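Local coordinates for putative hemin ABC transport system, membrane protein (Burkholderia cenocepacia J2315, PDB 5B57) that probably forms the membrane-spanning part of an ABC importer that carries heme across the cytoplasmic membrane, at residues V108-L113 with G235-A240; L112-G117 with G299-C304; T151-G156 with R227-W232; L347-V352 with G361-L366. All blocks are in the same frame, centred on the assembly; numbering follows the deposited sequence.

Contact 1. Residues V108-L113 with G235-A240; sequences VVLALL and GSLGGA
Leu-110 reaches from helix 94-128 into the loop 235-240 and meets Leu-237 and Ala-240. Its CB already lies 3.9 Å from CB of Ala-240, and its CG is 3.6 Å from CD2 of Leu-237. At the tip, the CD2 branch does most of the touching: it sits 3.4 Å from Leu-237 CD2 and 3.6 Å from Ala-240 CB, and therefore fits between the first and last residues of one turn. The other branch, CD1, packs on SG of Cys-304 from helix 283-305. With CG turned away from its own backbone N (chi1 -174°), the side chain extends toward the loop. Leu-237 straddles two neighbouring residues of the helix, because its second branch, CD1, rests 3.5 Å from CB of Ala-111. No polar bond crosses this interface. Within the loop, Ser-236 OG accepts the N-H of Gly-238 at 3.0 Å, and Ala-240 N donates to Leu-237 O at 3.2 Å. Leu-237 also touches Asp-346 of helix 327-352, so three parts of the fold meet at its side chain. The loop that links helices 223-234 and 242-260 thus combines an ST turn at Ser-236 with a type I beta turn from Leu-237 to Ala-240.

Contact 2. Residues L112-G117 with G299-C304; sequences LLVGGG and GALVSC
The carbonyl oxygen of Leu-113 receives the helical N-H of Gly-117 at 2.9 Å and also touches both end methyls of Leu-301 on the facing helix. CD1 of that leucine lies 3.6 Å from Leu-113 O and CD2 lies 3.8 Å from it. These are van der Waals approaches of methyl groups to an oxygen already bonded within its own helix, and no hydrogen bond joins the two segments. Each methyl has a further neighbour. CD1 comes to 3.8 Å from the CA of Gly-117, where the lack of a side chain lets the leucine lie close to the backbone, while CD2 meets CG2 of Val-114 at 3.6 Å. Val-114 offers this branch because its other methyl, CG1, is set opposite the backbone N (chi1 157°). One leucine thus accounts for the whole contact from its side, lying against Leu-113, Val-114 and Gly-117. Beyond it, Val-114 also packs on Thr-342 of helix 327-352, and Leu-113 touches a bound decyl-maltopyranoside detergent molecule. The short segment axes pass 10.0 Å apart at 139°, an inclined packing, nearer to antiparallel than to parallel, of two predicted transmembrane helices near the centre of the FecCD-type helical bundle.

Contact 3. Residues T151-G156 with R227-W232; sequences TLIVLG and RSLTFW
Ile-153 and Leu-229 meet with similar torsions: in each, the main branch stands opposite the carbonyl carbon (chi1 -63° and -64°) and then runs on extended. Ile-153 consequently points its CD1 at the neighbouring helix, while Leu-229, whose CB leaves its backbone at an angle to the partner, still brings its tip closer. The result is apolar helix-helix packing between the end of helix 141-154 and helix 223-234, within the FecCD permease fold. The two side chains run past one another in opposite senses, and the nearest pair, Ile-153 CD1 and Leu-229 CD2, is 3.6 Å apart. The remaining methyl, CD1 of Leu-229, serves a second residue and lies 4.0 Å from CG2 of Val-154, whose side chain crosses it at about a right angle. Leu-229 is therefore divided between two successive residues of the last helical turn before Leu-155 leaves helical geometry. Val-154 turns in addition to Leu-217 and Val-220 of helix 196-220, which links this corner to a third helix.

A weak bond joins Ile-153 O to Gln-225 NE2. On the far side of helix 223-234, Arg-227 NE forms a salt bridge with Asp-223 OD1 of the second subunit, and Arg-227 NH2 bonds to Ala-221 O of that subunit, so the helix packed here also lies at the interface with the second copy of this protein. Ser-228 completes the apolar contact with carbon alone: its CB lies 3.5 Å from CD1 of Ile-153 and 3.7 Å from CG2 of the same residue.

Contact 4. Residues L347-V352 with G361-L366; sequences LAARTV and GVLTAL
The backbones of helix segments 347-352 and 361-366 come nearest at Ala-349 and Leu-363, whose CA atoms are 6.9 Å apart. Across this gap, one long side chain faces two short ones. Leu-363 spreads its two methyls over consecutive alanines: CD1 approaches CB of Ala-348 at 4.0 Å, and CD2 approaches CB of Ala-349 at 4.2 Å. With chi1 at -97° and chi2 at -61°, the fork of the leucine spans these adjacent positions of the other helix. All of these side-chain contacts are carbon to carbon, and no hydrogen bond passes between the segments.

Ala-348 O accepts two N-H groups, that of Val-352 at 2.9 Å and that of Thr-351 at 3.2 Å, an i+4 to i alpha-helical bond together with an i+3 to i bond of the 3-10 kind. The hydroxyl OG1 of Thr-351 makes a weak bond of 2.9 Å to Leu-347 O.

The chain between the segments stays close by, since Ile-358 of that connection touches both Leu-363 and Val-352. Gly-361 joins Leu-234 through a backbone hydrogen bond, anchoring the start of helix 360-378 to the end of helix 223-234. Helix 360-378 therefore packs against helix 327-352 through Leu-363, while Val-362, Ala-365 and Leu-366 rest on Leu-216, Ala-208 and Ala-212 of the second subunit, placing it between its own bundle and that subunit.

In the fold
After helices 54-72 and 80-87 the chain enters helix 94-128, where 108-113 and 112-117 overlap and start contacts 1 and 2. Helix 141-154 comes next, and contact 3 closes first, when 227-232 returns to it. Contact 1 closes just afterwards at 235-240. Contact 3 lies within the spans of both others, while contacts 1 and 2 start from one shared stretch and overlap, contact 2 running on to 299-304. Contacts 1 and 3 also touch, Phe-231 packing on Ser-236. Contact 4 follows in series as a short local closure between helices 327-352 and 360-378. Contacts 3 and 4, whose centres are about 23 Å apart, both border the second subunit.

Contact 1. Residues V108-L113 with G235-A240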
loop_
_atom_site.group_PDB
_atom_site.type_symbol
_atom_site.label_atom_id
_atom_site.label_comp_id
_atom_site.label_asym_id
_atom_site.label_seq_id
_atom_site.Cartn_x
_atom_site.Cartn_y
_atom_site.Cartn_z
ATOM N N VAL A 108 19.750 27.363 19.827
ATOM C CA VAL A 108 19.500 26.147 20.596
ATOM C C VAL A 108 18.013 25.959 20.823
ATOM O O VAL A 108 17.485 24.859 20.641
ATOM C CB VAL A 108 20.270 26.164 21.926
ATOM C CG1 VAL A 108 19.771 25.046 22.786
ATOM C CG2 VAL A 108 21.758 25.999 21.670
ATOM N N VAL A 109 17.305 27.035 21.181
ATOM C CA VAL A 109 15.856 26.943 21.364
ATOM C C VAL A 109 15.158 26.556 20.056
ATOM O O VAL A 109 14.228 25.746 20.056
ATOM C CB VAL A 109 15.318 28.255 21.966
ATOM C CG1 VAL A 109 14.041 28.668 21.336
ATOM C CG2 VAL A 109 15.034 28.022 23.376
ATOM N N LEU A 110 15.611 27.090 18.918
ATOM C CA LEU A 110 14.983 26.724 17.655
ATOM C C LEU A 110 15.154 25.238 17.378
ATOM O O LEU A 110 14.203 24.571 16.955
ATOM C CB LEU A 110 15.549 27.564 16.497
ATOM C CG LEU A 110 14.868 27.390 15.125
ATOM C CD1 LEU A 110 13.451 27.901 15.139
ATOM C CD2 LEU A 110 15.617 28.081 14.036
ATOM N N ALA A 111 16.344 24.689 17.643
ATOM C CA ALA A 111 16.535 23.252 17.468
ATOM C C ALA A 111 15.574 22.432 18.339
ATOM O O ALA A 111 15.078 21.403 17.891
ATOM C CB ALA A 111 17.979 22.857 17.749
ATOM N N LEU A 112 15.280 22.870 19.570
ATOM C CA LEU A 112 14.293 22.154 20.381
ATOM C C LEU A 112 12.889 22.270 19.798
ATOM O O LEU A 112 12.153 21.280 19.764
ATOM C CB LEU A 112 14.290 22.663 21.824
ATOM C CG LEU A 112 15.558 22.392 22.612
ATOM C CD1 LEU A 112 15.448 23.029 23.959
ATOM C CD2 LEU A 112 15.789 20.904 22.724
ATOM N N LEU A 113 12.488 23.470 19.349
ATOM C CA LEU A 113 11.176 23.646 18.722
ATOM C C LEU A 113 11.028 22.831 17.442
ATOM O O LEU A 113 9.946 22.287 17.185
ATOM C CB LEU A 113 10.928 25.116 18.409
ATOM C CG LEU A 113 10.587 26.069 19.543
ATOM C CD1 LEU A 113 10.198 27.397 18.911
ATOM C CD2 LEU A 113 9.466 25.493 20.399
ATOM N N GLY A 235 18.015 23.770 4.700
ATOM C CA GLY A 235 17.715 23.778 6.127
ATOM C C GLY A 235 18.822 24.330 7.018
ATOM O O GLY A 235 19.960 23.847 6.996
ATOM N N SER A 236 18.517 25.336 7.821
ATOM C CA SER A 236 19.533 25.924 8.677
ATOM C C SER A 236 18.835 26.500 9.894
ATOM O O SER A 236 17.732 27.044 9.782
ATOM C CB SER A 236 20.319 27.004 7.926
ATOM O OG SER A 236 21.243 27.724 8.722
ATOM N N LEU A 237 19.456 26.357 11.057
ATOM C CA LEU A 237 18.976 27.103 12.213
ATOM C C LEU A 237 19.656 28.472 12.356
ATOM O O LEU A 237 19.421 29.161 13.359
ATOM C CB LEU A 237 19.168 26.285 13.496
ATOM C CG LEU A 237 18.535 24.912 13.418
ATOM C CD1 LEU A 237 18.939 24.069 14.598
ATOM C CD2 LEU A 237 17.033 25.064 13.364
ATOM N N GLY A 238 20.467 28.884 11.373
ATOM C CA GLY A 238 21.279 30.080 11.478
ATOM C C GLY A 238 20.510 31.386 11.375
ATOM O O GLY A 238 21.107 32.443 11.593
ATOM N N GLY A 239 19.220 31.343 11.048
ATOM C CA GLY A 239 18.362 32.511 11.071
ATOM C C GLY A 239 17.636 32.726 12.387
ATOM O O GLY A 239 16.780 33.617 12.463
ATOM N N ALA A 240 17.972 31.966 13.425
ATOM C CA ALA A 240 17.198 31.944 14.659
ATOM C C ALA A 240 17.419 33.233 15.440
ATOM O O ALA A 240 18.520 33.465 15.949
ATOM C CB ALA A 240 17.601 30.724 15.490
#

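Contact 2. Residues L112-G117 with G299-C304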
loop_
_atom_site.group_PDB
_atom_site.type_symbol
_atom_site.label_atom_id
_atom_site.label_comp_id
_atom_site.label_asym_id
_atom_site.label_seq_id
_atom_site.Cartn_x
_atom_site.Cartn_y
_atom_site.Cartn_z
ATOM N N LEU A 112 15.280 22.870 19.570
ATOM C CA LEU A 112 14.293 22.154 20.381
ATOM C C LEU A 112 12.889 22.270 19.798
ATOM O O LEU A 112 12.153 21.280 19.764
ATOM C CB LEU A 112 14.290 22.663 21.824
ATOM C CG LEU A 112 15.558 22.392 22.612
ATOM C CD1 LEU A 112 15.448 23.029 23.959
ATOM C CD2 LEU A 112 15.789 20.904 22.724
ATOM N N LEU A 113 12.488 23.470 19.349
ATOM C CA LEU A 113 11.176 23.646 18.722
ATOM C C LEU A 113 11.028 22.831 17.442
ATOM O O LEU A 113 9.946 22.287 17.185
ATOM C CB LEU A 113 10.928 25.116 18.409
ATOM C CG LEU A 113 10.587 26.069 19.543
ATOM C CD1 LEU A 113 10.198 27.397 18.911
ATOM C CD2 LEU A 113 9.466 25.493 20.399
ATOM N N VAL A 114 12.091 22.735 16.636
ATOM C CA VAL A 114 12.023 21.969 15.396
ATOM C C VAL A 114 11.923 20.473 15.696
ATOM O O VAL A 114 11.017 19.780 15.223
ATOM C CB VAL A 114 13.234 22.291 14.496
ATOM C CG1 VAL A 114 13.488 21.194 13.539
ATOM C CG2 VAL A 114 12.980 23.545 13.707
ATOM N N GLY A 115 12.856 19.953 16.487
ATOM C CA GLY A 115 12.802 18.544 16.841
ATOM C C GLY A 115 11.516 18.138 17.525
ATOM O O GLY A 115 10.823 17.236 17.066
ATOM N N GLY A 116 11.191 18.780 18.642
ATOM C CA GLY A 116 9.926 18.493 19.293
ATOM C C GLY A 116 8.741 18.652 18.361
ATOM O O GLY A 116 7.794 17.867 18.409
ATOM N N GLY A 117 8.782 19.660 17.490
ATOM C CA GLY A 117 7.669 19.863 16.575
ATOM C C GLY A 117 7.498 18.710 15.601
ATOM O O GLY A 117 6.404 18.151 15.455
ATOM N N GLY A 299 4.143 24.362 9.611
ATOM C CA GLY A 299 4.225 25.591 8.832
ATOM C C GLY A 299 5.031 26.658 9.544
ATOM O O GLY A 299 5.824 27.367 8.929
ATOM N N ALA A 300 4.839 26.780 10.856
ATOM C CA ALA A 300 5.670 27.671 11.645
ATOM C C ALA A 300 7.139 27.294 11.556
ATOM O O ALA A 300 7.996 28.179 11.532
ATOM C CB ALA A 300 5.209 27.657 13.098
ATOM N N LEU A 301 7.455 26.000 11.489
ATOM C CA LEU A 301 8.848 25.570 11.635
ATOM C C LEU A 301 9.622 25.687 10.333
ATOM O O LEU A 301 10.742 26.210 10.312
ATOM C CB LEU A 301 8.900 24.136 12.138
ATOM C CG LEU A 301 8.496 24.093 13.597
ATOM C CD1 LEU A 301 8.227 22.660 14.076
ATOM C CD2 LEU A 301 9.609 24.762 14.372
ATOM N N VAL A 302 9.056 25.164 9.247
ATOM C CA VAL A 302 9.669 25.321 7.938
ATOM C C VAL A 302 9.889 26.791 7.643
ATOM O O VAL A 302 10.821 27.142 6.923
ATOM C CB VAL A 302 8.792 24.641 6.872
ATOM C CG1 VAL A 302 9.547 24.487 5.574
ATOM C CG2 VAL A 302 8.381 23.294 7.358
ATOM N N SER A 303 9.067 27.674 8.231
ATOM C CA SER A 303 9.137 29.105 7.936
ATOM C C SER A 303 10.462 29.706 8.336
ATOM O O SER A 303 10.905 30.694 7.732
ATOM C CB SER A 303 8.028 29.865 8.658
ATOM O OG SER A 303 6.815 29.782 7.927
ATOM N N CYS A 304 11.111 29.150 9.344
ATOM C CA CYS A 304 12.329 29.759 9.817
ATOM C C CYS A 304 13.465 28.768 9.964
ATOM O O CYS A 304 14.544 29.152 10.430
ATOM C CB CYS A 304 12.069 30.457 11.142
ATOM S SG CYS A 304 11.429 29.302 12.314
#

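Contact 3. Residues T151-G156 with R227-W232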
loop_
_atom_site.group_PDB
_atom_site.type_symbol
_atom_site.label_atom_id
_atom_site.label_comp_id
_atom_site.label_asym_id
_atom_site.label_seq_id
_atom_site.Cartn_x
_atom_site.Cartn_y
_atom_site.Cartn_z
ATOM N N THR A 151 8.563 32.727 -3.744
ATOM C CA THR A 151 7.817 33.864 -4.278
ATOM C C THR A 151 8.374 35.184 -3.755
ATOM O O THR A 151 8.513 36.154 -4.508
ATOM C CB THR A 151 6.341 33.738 -3.918
ATOM O OG1 THR A 151 5.808 32.546 -4.507
ATOM C CG2 THR A 151 5.579 34.931 -4.423
ATOM N N LEU A 152 8.733 35.222 -2.466
ATOM C CA LEU A 152 9.228 36.450 -1.859
ATOM C C LEU A 152 10.686 36.720 -2.207
ATOM O O LEU A 152 11.043 37.863 -2.512
ATOM C CB LEU A 152 9.067 36.415 -0.336
ATOM C CG LEU A 152 9.671 37.687 0.316
ATOM C CD1 LEU A 152 8.916 38.928 -0.049
ATOM C CD2 LEU A 152 9.755 37.617 1.806
ATOM N N ILE A 153 11.550 35.707 -2.135
ATOM C CA ILE A 153 12.969 35.941 -2.414
ATOM C C ILE A 153 13.160 36.444 -3.845
ATOM O O ILE A 153 14.002 37.313 -4.100
ATOM C CB ILE A 153 13.792 34.667 -2.134
ATOM C CG1 ILE A 153 13.729 34.254 -0.660
ATOM C CG2 ILE A 153 15.238 34.808 -2.619
ATOM C CD1 ILE A 153 14.606 33.066 -0.344
ATOM N N VAL A 154 12.360 35.938 -4.792
ATOM C CA VAL A 154 12.578 36.204 -6.215
ATOM C C VAL A 154 11.784 37.406 -6.717
ATOM O O VAL A 154 12.261 38.132 -7.600
ATOM C CB VAL A 154 12.261 34.947 -7.047
ATOM C CG1 VAL A 154 12.393 35.248 -8.552
ATOM C CG2 VAL A 154 13.158 33.782 -6.619
ATOM N N LEU A 155 10.577 37.642 -6.184
ATOM C CA LEU A 155 9.832 38.840 -6.546
ATOM C C LEU A 155 9.962 39.912 -5.478
ATOM O O LEU A 155 8.949 40.304 -4.882
ATOM C CB LEU A 155 8.371 38.482 -6.813
ATOM C CG LEU A 155 8.248 37.379 -7.875
ATOM C CD1 LEU A 155 6.830 36.903 -8.054
ATOM C CD2 LEU A 155 8.831 37.816 -9.213
ATOM N N GLY A 156 11.182 40.407 -5.218
ATOM C CA GLY A 156 11.454 41.395 -4.192
ATOM C C GLY A 156 10.467 42.554 -4.140
ATOM O O GLY A 156 9.841 42.798 -3.103
ATOM N N ARG A 227 21.078 32.142 -4.120
ATOM C CA ARG A 227 21.857 31.716 -2.959
ATOM C C ARG A 227 20.987 31.587 -1.706
ATOM O O ARG A 227 21.200 30.680 -0.877
ATOM C CB ARG A 227 23.032 32.664 -2.711
ATOM C CG ARG A 227 23.893 32.245 -1.538
ATOM C CD ARG A 227 25.335 32.644 -1.697
ATOM N NE ARG A 227 26.062 31.729 -2.574
ATOM C CZ ARG A 227 26.686 30.631 -2.153
ATOM N NH1 ARG A 227 26.675 30.294 -0.865
ATOM N NH2 ARG A 227 27.324 29.865 -3.028
ATOM N N SER A 228 19.978 32.454 -1.573
ATOM C CA SER A 228 18.987 32.311 -0.506
ATOM C C SER A 228 18.187 31.004 -0.638
ATOM O O SER A 228 18.196 30.156 0.262
ATOM C CB SER A 228 18.056 33.515 -0.531
ATOM O OG SER A 228 18.768 34.670 -0.148
ATOM N N LEU A 229 17.475 30.844 -1.755
ATOM C CA LEU A 229 16.748 29.626 -2.067
ATOM C C LEU A 229 17.506 28.361 -1.703
ATOM O O LEU A 229 16.995 27.513 -0.956
ATOM C CB LEU A 229 16.433 29.612 -3.556
ATOM C CG LEU A 229 15.507 30.738 -3.935
ATOM C CD1 LEU A 229 15.208 30.562 -5.406
ATOM C CD2 LEU A 229 14.261 30.678 -3.028
ATOM N N THR A 230 18.721 28.183 -2.234
ATOM C CA THR A 230 19.397 26.927 -1.926
ATOM C C THR A 230 19.770 26.856 -0.451
ATOM O O THR A 230 19.674 25.785 0.153
ATOM C CB THR A 230 20.628 26.701 -2.807
ATOM O OG1 THR A 230 21.735 27.405 -2.256
ATOM C CG2 THR A 230 20.400 27.181 -4.208
ATOM N N PHE A 231 20.181 27.970 0.161
ATOM C CA PHE A 231 20.496 27.915 1.591
ATOM C C PHE A 231 19.261 27.557 2.408
ATOM O O PHE A 231 19.297 26.649 3.251
ATOM C CB PHE A 231 21.089 29.241 2.069
ATOM C CG PHE A 231 20.829 29.513 3.526
ATOM C CD1 PHE A 231 21.669 28.963 4.504
ATOM C CD2 PHE A 231 19.726 30.292 3.924
ATOM C CE1 PHE A 231 21.431 29.195 5.841
ATOM C CE2 PHE A 231 19.467 30.513 5.267
ATOM C CZ PHE A 231 20.331 29.966 6.238
ATOM N N TRP A 232 18.159 28.283 2.183
ATOM C CA TRP A 232 16.901 27.985 2.863
ATOM C C TRP A 232 16.451 26.558 2.583
ATOM O O TRP A 232 15.883 25.904 3.457
ATOM C CB TRP A 232 15.846 28.999 2.419
ATOM C CG TRP A 232 14.504 28.898 3.076
ATOM C CD1 TRP A 232 14.075 29.577 4.186
ATOM C CD2 TRP A 232 13.383 28.108 2.640
ATOM N NE1 TRP A 232 12.758 29.243 4.479
ATOM C CE2 TRP A 232 12.321 28.346 3.543
ATOM C CE3 TRP A 232 13.180 27.223 1.581
ATOM C CZ2 TRP A 232 11.110 27.740 3.417
ATOM C CZ3 TRP A 232 11.982 26.634 1.468
ATOM C CH2 TRP A 232 10.958 26.882 2.382
#

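Contact 4. Residues L347-V352 with G361-L366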
loop_
_atom_site.group_PDB
_atom_site.type_symbol
_atom_site.label_atom_id
_atom_site.label_comp_id
_atom_site.label_asym_id
_atom_site.label_seq_id
_atom_site.Cartn_x
_atom_site.Cartn_y
_atom_site.Cartn_z
ATOM N N LEU A 347 24.286 20.575 16.813
ATOM C CA LEU A 347 25.583 20.485 17.453
ATOM C C LEU A 347 26.594 19.791 16.553
ATOM O O LEU A 347 27.774 20.157 16.556
ATOM C CB LEU A 347 25.435 19.756 18.768
ATOM C CG LEU A 347 26.204 20.416 19.880
ATOM C CD1 LEU A 347 25.297 20.351 21.063
ATOM C CD2 LEU A 347 27.473 19.625 20.102
ATOM N N ALA A 348 26.166 18.793 15.776
ATOM C CA ALA A 348 27.096 18.159 14.849
ATOM C C ALA A 348 27.520 19.098 13.713
ATOM O O ALA A 348 28.695 19.119 13.335
ATOM C CB ALA A 348 26.501 16.873 14.297
ATOM N N ALA A 349 26.595 19.876 13.143
ATOM C CA ALA A 349 26.967 20.720 12.001
ATOM C C ALA A 349 27.943 21.817 12.428
ATOM O O ALA A 349 28.981 22.038 11.793
ATOM C CB ALA A 349 25.718 21.343 11.376
ATOM N N ARG A 350 27.619 22.529 13.533
ATOM C CA ARG A 350 28.452 23.612 14.012
ATOM C C ARG A 350 29.796 23.125 14.553
ATOM O O ARG A 350 30.583 23.890 15.116
ATOM C CB ARG A 350 27.715 24.413 15.089
ATOM C CG ARG A 350 27.244 25.794 14.634
ATOM C CD ARG A 350 28.150 26.914 15.203
ATOM N NE ARG A 350 28.285 28.102 14.347
ATOM C CZ ARG A 350 29.232 28.263 13.427
ATOM N NH1 ARG A 350 30.132 27.308 13.216
ATOM N NH2 ARG A 350 29.274 29.372 12.708
ATOM N N THR A 351 30.091 21.838 14.377
ATOM C CA THR A 351 31.254 21.242 15.035
ATOM C C THR A 351 32.166 20.413 14.124
ATOM O O THR A 351 33.349 20.737 13.982
ATOM C CB THR A 351 30.782 20.384 16.224
ATOM O OG1 THR A 351 30.400 21.245 17.310
ATOM C CG2 THR A 351 31.866 19.418 16.678
ATOM N N VAL A 352 31.626 19.363 13.484
ATOM C CA VAL A 352 32.391 18.336 12.766
ATOM C C VAL A 352 33.274 18.948 11.682
ATOM O O VAL A 352 34.276 18.352 11.277
ATOM C CB VAL A 352 31.465 17.257 12.155
ATOM C CG1 VAL A 352 30.720 17.782 10.936
ATOM C CG2 VAL A 352 32.245 16.018 11.762
ATOM N N GLY A 361 19.764 20.082 7.051
ATOM C CA GLY A 361 19.159 19.015 6.284
ATOM C C GLY A 361 20.157 17.940 5.912
ATOM O O GLY A 361 19.808 16.760 5.842
ATOM N N VAL A 362 21.416 18.328 5.686
ATOM C CA VAL A 362 22.435 17.351 5.323
ATOM C C VAL A 362 22.673 16.400 6.480
ATOM O O VAL A 362 22.765 15.183 6.284
ATOM C CB VAL A 362 23.736 18.047 4.868
ATOM C CG1 VAL A 362 24.931 17.246 5.306
ATOM C CG2 VAL A 362 23.770 18.194 3.343
ATOM N N LEU A 363 22.723 16.932 7.708
ATOM C CA LEU A 363 22.961 16.092 8.880
ATOM C C LEU A 363 21.742 15.232 9.220
ATOM O O LEU A 363 21.885 14.052 9.560
ATOM C CB LEU A 363 23.368 16.963 10.068
ATOM C CG LEU A 363 24.866 17.098 10.366
ATOM C CD1 LEU A 363 25.420 15.749 10.659
ATOM C CD2 LEU A 363 25.650 17.714 9.230
ATOM N N THR A 364 20.528 15.773 9.112
ATOM C CA THR A 364 19.391 14.908 9.404
ATOM C C THR A 364 19.229 13.804 8.362
ATOM O O THR A 364 18.700 12.739 8.689
ATOM C CB THR A 364 18.111 15.718 9.541
ATOM O OG1 THR A 364 17.819 16.401 8.318
ATOM C CG2 THR A 364 18.310 16.709 10.593
ATOM N N ALA A 365 19.669 14.024 7.116
ATOM C CA ALA A 365 19.674 12.932 6.148
ATOM C C ALA A 365 20.688 11.873 6.533
ATOM O O ALA A 365 20.516 10.696 6.196
ATOM C CB ALA A 365 19.978 13.435 4.743
ATOM N N LEU A 366 21.739 12.258 7.228
ATOM C CA LEU A 366 22.690 11.254 7.658
ATOM C C LEU A 366 22.215 10.490 8.889
ATOM O O LEU A 366 22.903 9.555 9.316
ATOM C CB LEU A 366 24.046 11.900 7.905
ATOM C CG LEU A 366 24.607 12.515 6.629
ATOM C CD1 LEU A 366 25.804 13.358 7.001
ATOM C CD2 LEU A 366 24.942 11.423 5.623
#